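Local coordinates for microcompartments protein (Desulfitobacterium hafniense, PDB 3NWG) that probably builds part of the protein shell of a bacterial microcompartment, as a tandem-BMC-domain subunit related to PduT, at residues A[98-103]-A[162-167]; A[123-128]-A[135-140]. All blocks are in the same frame, centred on the assembly; numbering follows the deposited sequence.

Contact 1: residues A[98-103]-A[162-167]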
loop_
_atom_site.group_PDB
_atom_site.type_symbol
_atom_site.label_atom_id
_atom_site.label_comp_id
_atom_site.label_asym_id
_atom_site.label_seq_id
_atom_site.Cartn_x
_atom_site.Cartn_y
_atom_site.Cartn_z
ATOM N N GLY A 98 -22.136 15.318 -8.191
ATOM C CA GLY A 98 -23.033 15.309 -7.052
ATOM C C GLY A 98 -22.506 14.432 -5.931
ATOM O O GLY A 98 -21.886 13.402 -6.174
ATOM N N ILE A 99 -22.735 14.865 -4.696
ATOM C CA ILE A 99 -22.316 14.119 -3.515
ATOM C C ILE A 99 -23.436 14.156 -2.485
ATOM O O ILE A 99 -23.939 15.242 -2.157
ATOM C CB ILE A 99 -21.040 14.709 -2.858
ATOM C CG1 ILE A 99 -19.934 14.957 -3.899
ATOM C CG2 ILE A 99 -20.558 13.796 -1.739
ATOM C CD1 ILE A 99 -18.737 15.834 -3.391
ATOM N N ILE A 100 -23.831 12.984 -1.988
ATOM C CA ILE A 100 -24.767 12.895 -0.866
ATOM C C ILE A 100 -24.082 12.239 0.321
ATOM O O ILE A 100 -23.405 11.223 0.165
ATOM C CB ILE A 100 -26.044 12.109 -1.220
ATOM C CG1 ILE A 100 -26.707 12.708 -2.460
ATOM C CG2 ILE A 100 -27.015 12.093 -0.027
ATOM C CD1 ILE A 100 -27.786 11.850 -3.065
ATOM N N GLU A 101 -24.284 12.808 1.503
ATOM C CA GLU A 101 -23.594 12.352 2.694
ATOM C C GLU A 101 -24.612 12.219 3.826
ATOM O O GLU A 101 -25.313 13.177 4.146
ATOM C CB GLU A 101 -22.474 13.335 3.031
ATOM C CG GLU A 101 -21.622 13.047 4.262
ATOM C CD GLU A 101 -20.829 14.298 4.706
ATOM O OE1 GLU A 101 -21.057 15.389 4.135
ATOM O OE2 GLU A 101 -19.983 14.217 5.620
ATOM N N THR A 102 -24.702 11.012 4.399
ATOM C CA THR A 102 -25.696 10.674 5.428
ATOM C C THR A 102 -25.024 10.088 6.673
ATOM O O THR A 102 -23.881 9.598 6.611
ATOM C CB THR A 102 -26.785 9.643 4.939
ATOM O OG1 THR A 102 -26.176 8.371 4.712
ATOM C CG2 THR A 102 -27.484 10.088 3.678
ATOM N N PHE A 103 -25.772 10.126 7.782
ATOM C CA PHE A 103 -25.328 9.664 9.092
ATOM C C PHE A 103 -25.360 8.134 9.282
ATOM O O PHE A 103 -24.763 7.611 10.226
ATOM C CB PHE A 103 -26.169 10.344 10.192
ATOM C CG PHE A 103 -25.772 11.777 10.479
ATOM C CD1 PHE A 103 -24.522 12.076 11.036
ATOM C CD2 PHE A 103 -26.656 12.822 10.217
ATOM C CE1 PHE A 103 -24.149 13.390 11.310
ATOM C CE2 PHE A 103 -26.294 14.169 10.487
ATOM C CZ PHE A 103 -25.034 14.446 11.037
ATOM N N GLY A 162 -34.081 12.947 9.330
ATOM C CA GLY A 162 -32.932 13.556 10.007
ATOM C C GLY A 162 -31.638 12.752 9.899
ATOM O O GLY A 162 -30.777 12.816 10.786
HETATM N N MSE A 163 -31.503 11.996 8.809
HETATM C CA MSE A 163 -30.326 11.163 8.559
HETATM C C MSE A 163 -29.331 11.824 7.592
HETATM O O MSE A 163 -28.252 11.281 7.348
HETATM C CB MSE A 163 -30.764 9.813 7.977
HETATM C CG MSE A 163 -31.290 8.797 8.973
HETATM SE SE MSE A 163 -29.907 8.266 10.218
HETATM C CE MSE A 163 -30.476 9.392 11.728
ATOM N N LEU A 164 -29.702 12.984 7.043
ATOM C CA LEU A 164 -28.936 13.650 5.986
ATOM C C LEU A 164 -27.936 14.658 6.552
ATOM O O LEU A 164 -28.318 15.617 7.251
ATOM C CB LEU A 164 -29.896 14.330 4.999
ATOM C CG LEU A 164 -29.496 15.311 3.873
ATOM C CD1 LEU A 164 -29.341 16.744 4.360
ATOM C CD2 LEU A 164 -28.258 14.858 3.083
ATOM N N VAL A 165 -26.657 14.431 6.254
ATOM C CA VAL A 165 -25.603 15.359 6.662
ATOM C C VAL A 165 -25.624 16.557 5.712
ATOM O O VAL A 165 -25.785 17.694 6.141
ATOM C CB VAL A 165 -24.187 14.696 6.694
ATOM C CG1 VAL A 165 -23.091 15.730 7.064
ATOM C CG2 VAL A 165 -24.159 13.462 7.638
ATOM N N ASP A 166 -25.479 16.284 4.419
ATOM C CA ASP A 166 -25.529 17.333 3.434
ATOM C C ASP A 166 -25.305 16.785 2.025
ATOM O O ASP A 166 -25.020 15.598 1.847
ATOM C CB ASP A 166 -24.512 18.440 3.775
ATOM C CG ASP A 166 -25.076 19.851 3.559
ATOM O OD1 ASP A 166 -25.828 20.070 2.583
ATOM O OD2 ASP A 166 -24.767 20.746 4.369
ATOM N N LYS A 167 -25.464 17.665 1.035
ATOM C CA LYS A 167 -25.235 17.355 -0.375
ATOM C C LYS A 167 -24.739 18.580 -1.132
ATOM O O LYS A 167 -24.920 19.711 -0.689
ATOM C CB LYS A 167 -26.498 16.824 -1.065
ATOM C CG LYS A 167 -27.834 17.293 -0.495
ATOM C CD LYS A 167 -28.179 18.733 -0.730
ATOM C CE LYS A 167 -29.230 19.143 0.297
ATOM N NZ LYS A 167 -29.460 20.603 0.281
#
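A classic beta bulge, in which V165 and D166 both face E101, interrupts the antiparallel pairing of strands 96-102 and 164-170 of the second BMC domain. The evidence is a register shift of one residue between E101 and T102, and the carbonyl of E101, which accepts from two successive amides: V165 N lies 2.8 Å and D166 N 3.1 Å from E101 O. In return E101 N reaches D166 O at 2.9 Å. Past the bulge F103 N meets M163 O in an almost straight bond (2.8 Å, 171° at the hydrogen).

V165, the extra residue, points toward strand 96-102 and divides its two methyls between two partners. With CG1 anti to the backbone N (chi1 177°), that methyl packs against the E101 carboxylate, 3.6 Å from CD, while CG2 stands over the centre of the F103 ring, 3.4 Å from its centroid and practically on the ring normal. The side chains of F103 and V165 meet at about a right angle in this CH-pi contact. On the other face, I100 CG2 and L164 CD2 make a looser apolar contact at 4.3 Å. G162 closes the preceding helix as the C-prime residue of a Schellman motif.

E101 OE2 takes a hydrogen bond from I13 N of a neighbouring subunit, and E101 OE1 a weak one from A14 N of the same subunit. The apolar wall supplied by V165 thus borders a carboxylate used in the subunit interface; both donors lie at the start of helix 13-26 of that neighbour, whose N-terminal end would probably favour an ionised E101.

Contact 2: residues A[123-128]-A[135-140]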
loop_
_atom_site.group_PDB
_atom_site.type_symbol
_atom_site.label_atom_id
_atom_site.label_comp_id
_atom_site.label_asym_id
_atom_site.label_seq_id
_atom_site.Cartn_x
_atom_site.Cartn_y
_atom_site.Cartn_z
ATOM N N LEU A 123 -23.239 6.480 -10.798
ATOM C CA LEU A 123 -22.625 6.585 -9.470
ATOM C C LEU A 123 -21.133 6.420 -9.663
ATOM O O LEU A 123 -20.703 5.628 -10.502
ATOM C CB LEU A 123 -23.168 5.533 -8.494
ATOM C CG LEU A 123 -24.675 5.405 -8.217
ATOM C CD1 LEU A 123 -24.908 4.458 -7.075
ATOM C CD2 LEU A 123 -25.353 6.731 -7.914
ATOM N N VAL A 124 -20.347 7.191 -8.923
ATOM C CA VAL A 124 -18.893 7.156 -9.085
ATOM C C VAL A 124 -18.256 6.326 -7.971
ATOM O O VAL A 124 -17.475 5.418 -8.246
ATOM C CB VAL A 124 -18.270 8.565 -9.174
ATOM C CG1 VAL A 124 -16.773 8.470 -9.384
ATOM C CG2 VAL A 124 -18.902 9.349 -10.301
ATOM N N GLU A 125 -18.594 6.639 -6.721
ATOM C CA GLU A 125 -18.167 5.823 -5.586
ATOM C C GLU A 125 -19.102 5.923 -4.386
ATOM O O GLU A 125 -19.858 6.884 -4.230
ATOM C CB GLU A 125 -16.711 6.120 -5.183
ATOM C CG GLU A 125 -16.478 7.343 -4.307
ATOM C CD GLU A 125 -15.003 7.510 -3.920
ATOM O OE1 GLU A 125 -14.652 8.522 -3.252
ATOM O OE2 GLU A 125 -14.185 6.633 -4.289
ATOM N N ILE A 126 -19.046 4.892 -3.557
ATOM C CA ILE A 126 -19.754 4.856 -2.296
ATOM C C ILE A 126 -18.735 4.600 -1.196
ATOM O O ILE A 126 -17.874 3.734 -1.321
ATOM C CB ILE A 126 -20.857 3.776 -2.305
ATOM C CG1 ILE A 126 -22.004 4.223 -3.224
ATOM C CG2 ILE A 126 -21.343 3.489 -0.892
ATOM C CD1 ILE A 126 -23.115 3.187 -3.450
ATOM N N ARG A 127 -18.813 5.371 -0.124
ATOM C CA ARG A 127 -17.935 5.121 0.994
ATOM C C ARG A 127 -18.737 4.875 2.245
ATOM O O ARG A 127 -19.304 5.789 2.832
ATOM C CB ARG A 127 -16.931 6.258 1.180
ATOM C CG ARG A 127 -15.948 6.412 0.028
ATOM C CD ARG A 127 -14.650 5.667 0.253
ATOM N NE ARG A 127 -13.548 6.452 -0.302
ATOM C CZ ARG A 127 -12.768 7.275 0.405
ATOM N NH1 ARG A 127 -11.801 7.957 -0.202
ATOM N NH2 ARG A 127 -12.945 7.416 1.721
ATOM N N ILE A 128 -18.797 3.602 2.604
ATOM C CA ILE A 128 -19.303 3.133 3.880
ATOM C C ILE A 128 -18.184 3.276 4.929
ATOM O O ILE A 128 -17.025 2.962 4.642
ATOM C CB ILE A 128 -19.741 1.657 3.716
ATOM C CG1 ILE A 128 -21.249 1.558 3.510
ATOM C CG2 ILE A 128 -19.359 0.809 4.913
ATOM C CD1 ILE A 128 -21.753 2.146 2.218
ATOM N N LYS A 135 -20.366 8.401 9.076
ATOM C CA LYS A 135 -20.828 9.098 7.873
ATOM C C LYS A 135 -20.465 8.323 6.617
ATOM O O LYS A 135 -19.335 7.865 6.454
ATOM C CB LYS A 135 -20.219 10.512 7.780
ATOM C CG LYS A 135 -20.778 11.548 8.761
ATOM C CD LYS A 135 -20.070 12.885 8.585
ATOM C CE LYS A 135 -20.581 13.925 9.571
ATOM N NZ LYS A 135 -19.692 15.129 9.667
ATOM N N SER A 136 -21.435 8.184 5.730
ATOM C CA SER A 136 -21.209 7.527 4.474
ATOM C C SER A 136 -21.532 8.539 3.383
ATOM O O SER A 136 -22.227 9.526 3.642
ATOM C CB SER A 136 -22.105 6.286 4.368
ATOM O OG SER A 136 -21.906 5.407 5.461
ATOM N N PHE A 137 -21.017 8.311 2.176
ATOM C CA PHE A 137 -21.353 9.170 1.059
ATOM C C PHE A 137 -21.327 8.519 -0.318
ATOM O O PHE A 137 -20.641 7.521 -0.534
ATOM C CB PHE A 137 -20.539 10.469 1.086
ATOM C CG PHE A 137 -19.093 10.297 0.767
ATOM C CD1 PHE A 137 -18.152 10.198 1.795
ATOM C CD2 PHE A 137 -18.655 10.275 -0.567
ATOM C CE1 PHE A 137 -16.791 10.058 1.500
ATOM C CE2 PHE A 137 -17.301 10.132 -0.876
ATOM C CZ PHE A 137 -16.361 10.029 0.158
ATOM N N VAL A 138 -22.113 9.095 -1.230
ATOM C CA VAL A 138 -22.150 8.692 -2.627
ATOM C C VAL A 138 -21.819 9.886 -3.522
ATOM O O VAL A 138 -22.247 11.009 -3.252
ATOM C CB VAL A 138 -23.509 8.022 -3.019
ATOM C CG1 VAL A 138 -24.677 8.961 -2.820
ATOM C CG2 VAL A 138 -23.483 7.497 -4.454
ATOM N N THR A 139 -21.010 9.638 -4.554
ATOM C CA THR A 139 -20.758 10.628 -5.599
ATOM C C THR A 139 -21.293 10.094 -6.925
ATOM O O THR A 139 -21.280 8.878 -7.166
ATOM C CB THR A 139 -19.263 10.960 -5.773
ATOM O OG1 THR A 139 -18.554 9.770 -6.144
ATOM C CG2 THR A 139 -18.660 11.555 -4.498
ATOM N N LEU A 140 -21.770 11.008 -7.767
ATOM C CA LEU A 140 -22.275 10.671 -9.086
ATOM C C LEU A 140 -22.018 11.790 -10.103
ATOM O O LEU A 140 -21.782 12.929 -9.722
ATOM C CB LEU A 140 -23.756 10.275 -9.024
ATOM C CG LEU A 140 -24.919 10.995 -8.300
ATOM C CD1 LEU A 140 -24.610 11.505 -6.905
ATOM C CD2 LEU A 140 -25.503 12.097 -9.143
#
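F137 and R127 are brought together by their first torsions: F137 CG lies between the backbone N and the carbonyl carbon (chi1 71°), which turns the ring toward strand 122-127, and the arginine CG lies anti to its carbonyl carbon (chi1 -65°). The two side chains consequently run side by side on the same face of the hairpin. R127 CB sits over one face of the F137 ring, offset toward the rim and 4.0 Å from its centroid, a CH-pi contact, while R127 CG is 3.6 Å from F137 CZ. At the edge of the ring, near its plane, E125 OE1 comes to 3.9 Å from F137 CE2. E125 OE1 also makes a long salt bridge with R127 NE; it lies well out of the guanidinium plane, so no N-H points at it and only the charges attract.

The backbones pair antiparallel: R127 N is 2.9 Å from F137 O, and F137 N bonds back to R127 O. Farther along, V124 and E125 both face T139 in a classic beta bulge: V124 N bonds T139 O almost straight (2.6 Å), and T139 N bonds E125 O at 3.0 Å. T139 OG1 lies 3.3 Å from V124 CB and accepts a weak bond from E125 N.

The reverse face is apolar. I126 CG1 and V138 CG2 lie 3.8 Å apart, their side chains parallel in direction, and L123 CD2 bridges V138 and L140. Helix 79-85 covers L123 and I126, with V81 touching both, and helix 105-117 reaches I126 and S136 through L108. Strand 96-102 flanks strand 136-142, E101 meeting F137, while I13 of a neighbouring subunit packs against F137.

Following the chain, strand 96-102 comes first and supplies 98-103; helix 105-117 leads on to the hairpin 122-127/136-142, whose short loop is closed by contact 2. Helix 144-160 then returns the chain to strand 164-170, and contact 1 closes this larger loop of 58 residues, so contact 2 is nested within it. The contacts meet because strands 96-102 and 136-142 are neighbours: I100 N lies 2.8 Å from V138 O and G98 N 2.9 Å from L140 O, both probable hydrogen bonds. Together they span the four-stranded antiparallel sheet of the second BMC domain from edge to edge, and both touch the same neighbouring subunit.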